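Local coordinates for protein dihydroxyacetone kinase (Citrobacter freundii, PDB 1UN8) that phosphorylates dihydroxyacetone with ATP, using a divalent metal ion, to give dihydroxyacetone phosphate in glycerol fermentation, at residues I152-F165 against V175-S188. Residues are numbered along the deposited sequence; the frame is centred on the assembly and turned at random.
Sequences IAGTILVHKIAGYF and VLREAQYAASNTFS
Phe165 and Glu178 meet at one end of an antiparallel helix hairpin in the DhaK domain, where helices 155-165 and 175-184 pack at 153° with axes 8.4 Å apart. Glu178, bent at chi2 (-63°), lays its aliphatic part across one face of the Phe165 ring in a CH-pi contact, Glu178 CG lying 3.4 Å from the centroid. The Glu178 carboxylate is turned 34° from the ring plane, and Arg177 NH2 reaches Glu178 OE2 from above the carboxylate plane in a 2.7 Å salt bridge. Tyr164 CD2 lies over the opposite face of the Phe165 ring. The backbones come closest at two alanines: Ala162 CB meets Ala179 CB at 4.2 Å, while Val158 directs CG1 at Ala179 and CG2 at Ala183. Ile161 holds CG2 anti to its backbone N, which brings that methyl to Glu178 O (3.6 Å), whereas CB and CG1 rest on Ala182 CB. Where helix 175-184 passes into strand 186-192, Thr186 CG2 sits 3.7 Å from Gly154 CA, while Thr186 OG1 hydrogen-bonds back to Ala182 O from above the carbonyl plane, on the face opposite Asn185 N. Near the substrate-binding Lys109 and the active-site His220, Ile152 CG1 and CD1 both touch Ser188 CB, while Ser188 OG hydrogen-bonds Asp139 OD2 and Thr306 OG1.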
loop_
_atom_site.group_PDB
_atom_site.type_symbol
_atom_site.label_atom_id
_atom_site.label_comp_id
_atom_site.label_asym_id
_atom_site.label_seq_id
_atom_site.Cartn_x
_atom_site.Cartn_y
_atom_site.Cartn_z
ATOM N N ILE A 152 -12.538 -11.401 -8.255
ATOM C CA ILE A 152 -11.574 -10.597 -7.523
ATOM C C ILE A 152 -10.314 -10.276 -8.353
ATOM O O ILE A 152 -10.388 -10.148 -9.562
ATOM C CB ILE A 152 -11.210 -11.307 -6.189
ATOM C CG1 ILE A 152 -10.569 -12.674 -6.486
ATOM C CG2 ILE A 152 -12.490 -11.460 -5.319
ATOM C CD1 ILE A 152 -10.973 -13.760 -5.527
ATOM N N ALA A 153 -9.163 -10.182 -7.704
ATOM C CA ALA A 153 -7.914 -9.819 -8.366
ATOM C C ALA A 153 -7.637 -10.388 -9.758
ATOM O O ALA A 153 -7.215 -9.659 -10.654
ATOM C CB ALA A 153 -6.740 -10.124 -7.447
ATOM N N GLY A 154 -7.873 -11.683 -9.939
ATOM C CA GLY A 154 -7.614 -12.308 -11.222
ATOM C C GLY A 154 -8.248 -11.594 -12.403
ATOM O O GLY A 154 -7.774 -11.696 -13.530
ATOM N N THR A 155 -9.327 -10.870 -12.145
ATOM C CA THR A 155 -10.016 -10.159 -13.202
ATOM C C THR A 155 -9.056 -9.376 -14.095
ATOM O O THR A 155 -9.187 -9.397 -15.311
ATOM C CB THR A 155 -11.062 -9.168 -12.630
ATOM O OG1 THR A 155 -12.052 -9.882 -11.868
ATOM C CG2 THR A 155 -11.735 -8.397 -13.763
ATOM N N ILE A 156 -8.086 -8.692 -13.505
ATOM C CA ILE A 156 -7.177 -7.911 -14.321
ATOM C C ILE A 156 -6.325 -8.780 -15.233
ATOM O O ILE A 156 -5.862 -8.320 -16.274
ATOM C CB ILE A 156 -6.259 -7.000 -13.471
ATOM C CG1 ILE A 156 -5.383 -7.851 -12.558
ATOM C CG2 ILE A 156 -7.102 -5.971 -12.711
ATOM C CD1 ILE A 156 -3.947 -7.326 -12.450
ATOM N N LEU A 157 -6.093 -10.031 -14.856
ATOM C CA LEU A 157 -5.313 -10.886 -15.732
ATOM C C LEU A 157 -6.168 -11.122 -16.967
ATOM O O LEU A 157 -5.651 -11.346 -18.064
ATOM C CB LEU A 157 -4.979 -12.212 -15.061
ATOM C CG LEU A 157 -4.052 -12.112 -13.850
ATOM C CD1 LEU A 157 -3.737 -13.525 -13.372
ATOM C CD2 LEU A 157 -2.779 -11.355 -14.206
ATOM N N VAL A 158 -7.486 -11.054 -16.786
ATOM C CA VAL A 158 -8.403 -11.239 -17.896
ATOM C C VAL A 158 -8.338 -9.992 -18.778
ATOM O O VAL A 158 -8.359 -10.090 -20.006
ATOM C CB VAL A 158 -9.848 -11.475 -17.399
ATOM C CG1 VAL A 158 -10.810 -11.512 -18.572
ATOM C CG2 VAL A 158 -9.919 -12.796 -16.646
ATOM N N HIS A 159 -8.243 -8.820 -18.156
ATOM C CA HIS A 159 -8.151 -7.581 -18.926
ATOM C C HIS A 159 -6.917 -7.667 -19.827
ATOM O O HIS A 159 -6.962 -7.317 -20.998
ATOM C CB HIS A 159 -7.989 -6.357 -18.009
ATOM C CG HIS A 159 -9.224 -5.979 -17.252
ATOM N ND1 HIS A 159 -10.465 -6.510 -17.532
ATOM C CD2 HIS A 159 -9.420 -5.062 -16.273
ATOM C CE1 HIS A 159 -11.372 -5.935 -16.761
ATOM N NE2 HIS A 159 -10.764 -5.050 -15.991
ATOM N N LYS A 160 -5.820 -8.146 -19.255
ATOM C CA LYS A 160 -4.550 -8.261 -19.959
ATOM C C LYS A 160 -4.653 -9.060 -21.251
ATOM O O LYS A 160 -4.171 -8.637 -22.302
ATOM C CB LYS A 160 -3.507 -8.912 -19.045
ATOM C CG LYS A 160 -2.065 -8.704 -19.491
ATOM C CD LYS A 160 -1.747 -7.211 -19.609
ATOM C CE LYS A 160 -0.290 -6.980 -19.985
ATOM N NZ LYS A 160 0.051 -7.535 -21.327
ATOM N N ILE A 161 -5.265 -10.234 -21.163
ATOM C CA ILE A 161 -5.429 -11.094 -22.325
ATOM C C ILE A 161 -6.398 -10.478 -23.332
ATOM O O ILE A 161 -6.117 -10.444 -24.534
ATOM C CB ILE A 161 -5.914 -12.493 -21.883
ATOM C CG1 ILE A 161 -4.704 -13.331 -21.461
ATOM C CG2 ILE A 161 -6.726 -13.146 -22.983
ATOM C CD1 ILE A 161 -4.067 -14.083 -22.612
ATOM N N ALA A 162 -7.532 -9.992 -22.845
ATOM C CA ALA A 162 -8.502 -9.373 -23.725
ATOM C C ALA A 162 -7.846 -8.208 -24.467
ATOM O O ALA A 162 -8.012 -8.047 -25.679
ATOM C CB ALA A 162 -9.688 -8.876 -22.916
ATOM N N GLY A 163 -7.096 -7.399 -23.724
ATOM C CA GLY A 163 -6.438 -6.248 -24.308
ATOM C C GLY A 163 -5.458 -6.607 -25.405
ATOM O O GLY A 163 -5.384 -5.926 -26.429
ATOM N N TYR A 164 -4.698 -7.671 -25.188
ATOM C CA TYR A 164 -3.718 -8.121 -26.162
ATOM C C TYR A 164 -4.367 -8.280 -27.535
ATOM O O TYR A 164 -3.947 -7.654 -28.507
ATOM C CB TYR A 164 -3.127 -9.460 -25.733
ATOM C CG TYR A 164 -2.130 -10.018 -26.716
ATOM C CD1 TYR A 164 -0.799 -9.603 -26.694
ATOM C CD2 TYR A 164 -2.522 -10.931 -27.697
ATOM C CE1 TYR A 164 0.122 -10.084 -27.631
ATOM C CE2 TYR A 164 -1.613 -11.415 -28.641
ATOM C CZ TYR A 164 -0.292 -10.988 -28.603
ATOM O OH TYR A 164 0.614 -11.451 -29.540
ATOM N N PHE A 165 -5.396 -9.113 -27.603
ATOM C CA PHE A 165 -6.090 -9.367 -28.851
ATOM C C PHE A 165 -6.834 -8.161 -29.412
ATOM O O PHE A 165 -6.772 -7.904 -30.611
ATOM C CB PHE A 165 -7.036 -10.557 -28.673
ATOM C CG PHE A 165 -6.317 -11.862 -28.446
ATOM C CD1 PHE A 165 -5.712 -12.532 -29.506
ATOM C CD2 PHE A 165 -6.185 -12.389 -27.165
ATOM C CE1 PHE A 165 -4.978 -13.709 -29.294
ATOM C CE2 PHE A 165 -5.453 -13.563 -26.938
ATOM C CZ PHE A 165 -4.848 -14.223 -28.008
ATOM N N VAL A 175 -11.806 -11.896 -29.236
ATOM C CA VAL A 175 -11.495 -11.258 -27.972
ATOM C C VAL A 175 -12.210 -12.046 -26.875
ATOM O O VAL A 175 -11.587 -12.517 -25.921
ATOM C CB VAL A 175 -11.979 -9.793 -27.966
ATOM C CG1 VAL A 175 -11.647 -9.141 -26.633
ATOM C CG2 VAL A 175 -11.324 -9.026 -29.109
ATOM N N LEU A 176 -13.519 -12.203 -27.031
ATOM C CA LEU A 176 -14.329 -12.931 -26.067
ATOM C C LEU A 176 -13.799 -14.340 -25.842
ATOM O O LEU A 176 -13.617 -14.769 -24.708
ATOM C CB LEU A 176 -15.779 -12.993 -26.552
ATOM C CG LEU A 176 -16.771 -13.904 -25.821
ATOM C CD1 LEU A 176 -16.907 -13.474 -24.375
ATOM C CD2 LEU A 176 -18.128 -13.831 -26.520
ATOM N N ARG A 177 -13.545 -15.055 -26.928
ATOM C CA ARG A 177 -13.054 -16.423 -26.851
ATOM C C ARG A 177 -11.827 -16.514 -25.957
ATOM O O ARG A 177 -11.796 -17.285 -25.003
ATOM C CB ARG A 177 -12.698 -16.940 -28.251
ATOM C CG ARG A 177 -12.526 -18.456 -28.338
ATOM C CD ARG A 177 -11.636 -18.899 -29.517
ATOM N NE ARG A 177 -10.215 -19.015 -29.150
ATOM C CZ ARG A 177 -9.726 -19.847 -28.219
ATOM N NH1 ARG A 177 -10.536 -20.657 -27.539
ATOM N NH2 ARG A 177 -8.418 -19.877 -27.963
ATOM N N GLU A 178 -10.817 -15.724 -26.288
ATOM C CA GLU A 178 -9.563 -15.706 -25.546
ATOM C C GLU A 178 -9.744 -15.229 -24.106
ATOM O O GLU A 178 -9.149 -15.783 -23.179
ATOM C CB GLU A 178 -8.553 -14.803 -26.266
ATOM C CG GLU A 178 -8.092 -15.313 -27.633
ATOM C CD GLU A 178 -7.356 -16.638 -27.548
ATOM O OE1 GLU A 178 -6.667 -16.887 -26.533
ATOM O OE2 GLU A 178 -7.454 -17.430 -28.505
ATOM N N ALA A 179 -10.560 -14.193 -23.939
ATOM C CA ALA A 179 -10.843 -13.626 -22.632
ATOM C C ALA A 179 -11.460 -14.697 -21.739
ATOM O O ALA A 179 -11.100 -14.837 -20.564
ATOM C CB ALA A 179 -11.793 -12.456 -22.773
ATOM N N GLN A 180 -12.401 -15.448 -22.297
ATOM C CA GLN A 180 -13.052 -16.502 -21.541
ATOM C C GLN A 180 -12.025 -17.589 -21.223
ATOM O O GLN A 180 -12.006 -18.146 -20.128
ATOM C CB GLN A 180 -14.222 -17.075 -22.349
ATOM C CG GLN A 180 -14.847 -18.346 -21.755
ATOM C CD GLN A 180 -15.531 -18.131 -20.396
ATOM O OE1 GLN A 180 -16.608 -17.533 -20.312
ATOM N NE2 GLN A 180 -14.902 -18.625 -19.333
ATOM N N TYR A 181 -11.157 -17.876 -22.182
ATOM C CA TYR A 181 -10.132 -18.897 -21.998
ATOM C C TYR A 181 -9.225 -18.509 -20.829
ATOM O O TYR A 181 -8.854 -19.352 -20.011
ATOM C CB TYR A 181 -9.305 -19.060 -23.281
ATOM C CG TYR A 181 -8.316 -20.208 -23.236
ATOM C CD1 TYR A 181 -8.749 -21.526 -23.066
ATOM C CD2 TYR A 181 -6.947 -19.981 -23.360
ATOM C CE1 TYR A 181 -7.843 -22.591 -23.019
ATOM C CE2 TYR A 181 -6.030 -21.034 -23.315
ATOM C CZ TYR A 181 -6.484 -22.335 -23.147
ATOM O OH TYR A 181 -5.572 -23.371 -23.123
ATOM N N ALA A 182 -8.864 -17.233 -20.753
ATOM C CA ALA A 182 -8.015 -16.767 -19.663
ATOM C C ALA A 182 -8.768 -16.927 -18.340
ATOM O O ALA A 182 -8.248 -17.487 -17.377
ATOM C CB ALA A 182 -7.629 -15.306 -19.876
ATOM N N ALA A 183 -9.997 -16.436 -18.306
ATOM C CA ALA A 183 -10.809 -16.536 -17.109
ATOM C C ALA A 183 -10.796 -17.974 -16.592
ATOM O O ALA A 183 -10.421 -18.226 -15.448
ATOM C CB ALA A 183 -12.242 -16.091 -17.408
ATOM N N SER A 184 -11.189 -18.913 -17.444
ATOM C CA SER A 184 -11.241 -20.328 -17.075
ATOM C C SER A 184 -9.932 -20.881 -16.521
ATOM O O SER A 184 -9.913 -21.931 -15.887
ATOM C CB SER A 184 -11.669 -21.165 -18.280
ATOM O OG SER A 184 -12.990 -20.842 -18.670
ATOM N N ASN A 185 -8.841 -20.176 -16.757
ATOM C CA ASN A 185 -7.544 -20.618 -16.274
ATOM C C ASN A 185 -7.016 -19.730 -15.152
ATOM O O ASN A 185 -5.821 -19.733 -14.850
ATOM C CB ASN A 185 -6.551 -20.642 -17.434
ATOM C CG ASN A 185 -6.721 -21.861 -18.319
ATOM O OD1 ASN A 185 -6.255 -22.946 -17.984
ATOM N ND2 ASN A 185 -7.404 -21.691 -19.448
ATOM N N THR A 186 -7.913 -18.975 -14.527
ATOM C CA THR A 186 -7.522 -18.085 -13.455
ATOM C C THR A 186 -8.173 -18.491 -12.141
ATOM O O THR A 186 -9.386 -18.672 -12.060
ATOM C CB THR A 186 -7.881 -16.629 -13.810
ATOM O OG1 THR A 186 -7.213 -16.267 -15.025
ATOM C CG2 THR A 186 -7.448 -15.677 -12.703
ATOM N N PHE A 187 -7.342 -18.643 -11.116
ATOM C CA PHE A 187 -7.804 -19.043 -9.791
ATOM C C PHE A 187 -7.215 -18.126 -8.714
ATOM O O PHE A 187 -5.997 -17.919 -8.636
ATOM C CB PHE A 187 -7.416 -20.503 -9.528
ATOM C CG PHE A 187 -7.765 -21.435 -10.665
ATOM C CD1 PHE A 187 -6.956 -21.508 -11.798
ATOM C CD2 PHE A 187 -8.944 -22.178 -10.636
ATOM C CE1 PHE A 187 -7.316 -22.296 -12.881
ATOM C CE2 PHE A 187 -9.311 -22.972 -11.720
ATOM C CZ PHE A 187 -8.497 -23.029 -12.843
ATOM N N SER A 188 -8.087 -17.567 -7.884
ATOM C CA SER A 188 -7.637 -16.665 -6.835
ATOM C C SER A 188 -8.172 -17.040 -5.457
ATOM O O SER A 188 -9.266 -17.593 -5.327
ATOM C CB SER A 188 -8.061 -15.240 -7.165
ATOM O OG SER A 188 -7.657 -14.891 -8.471
#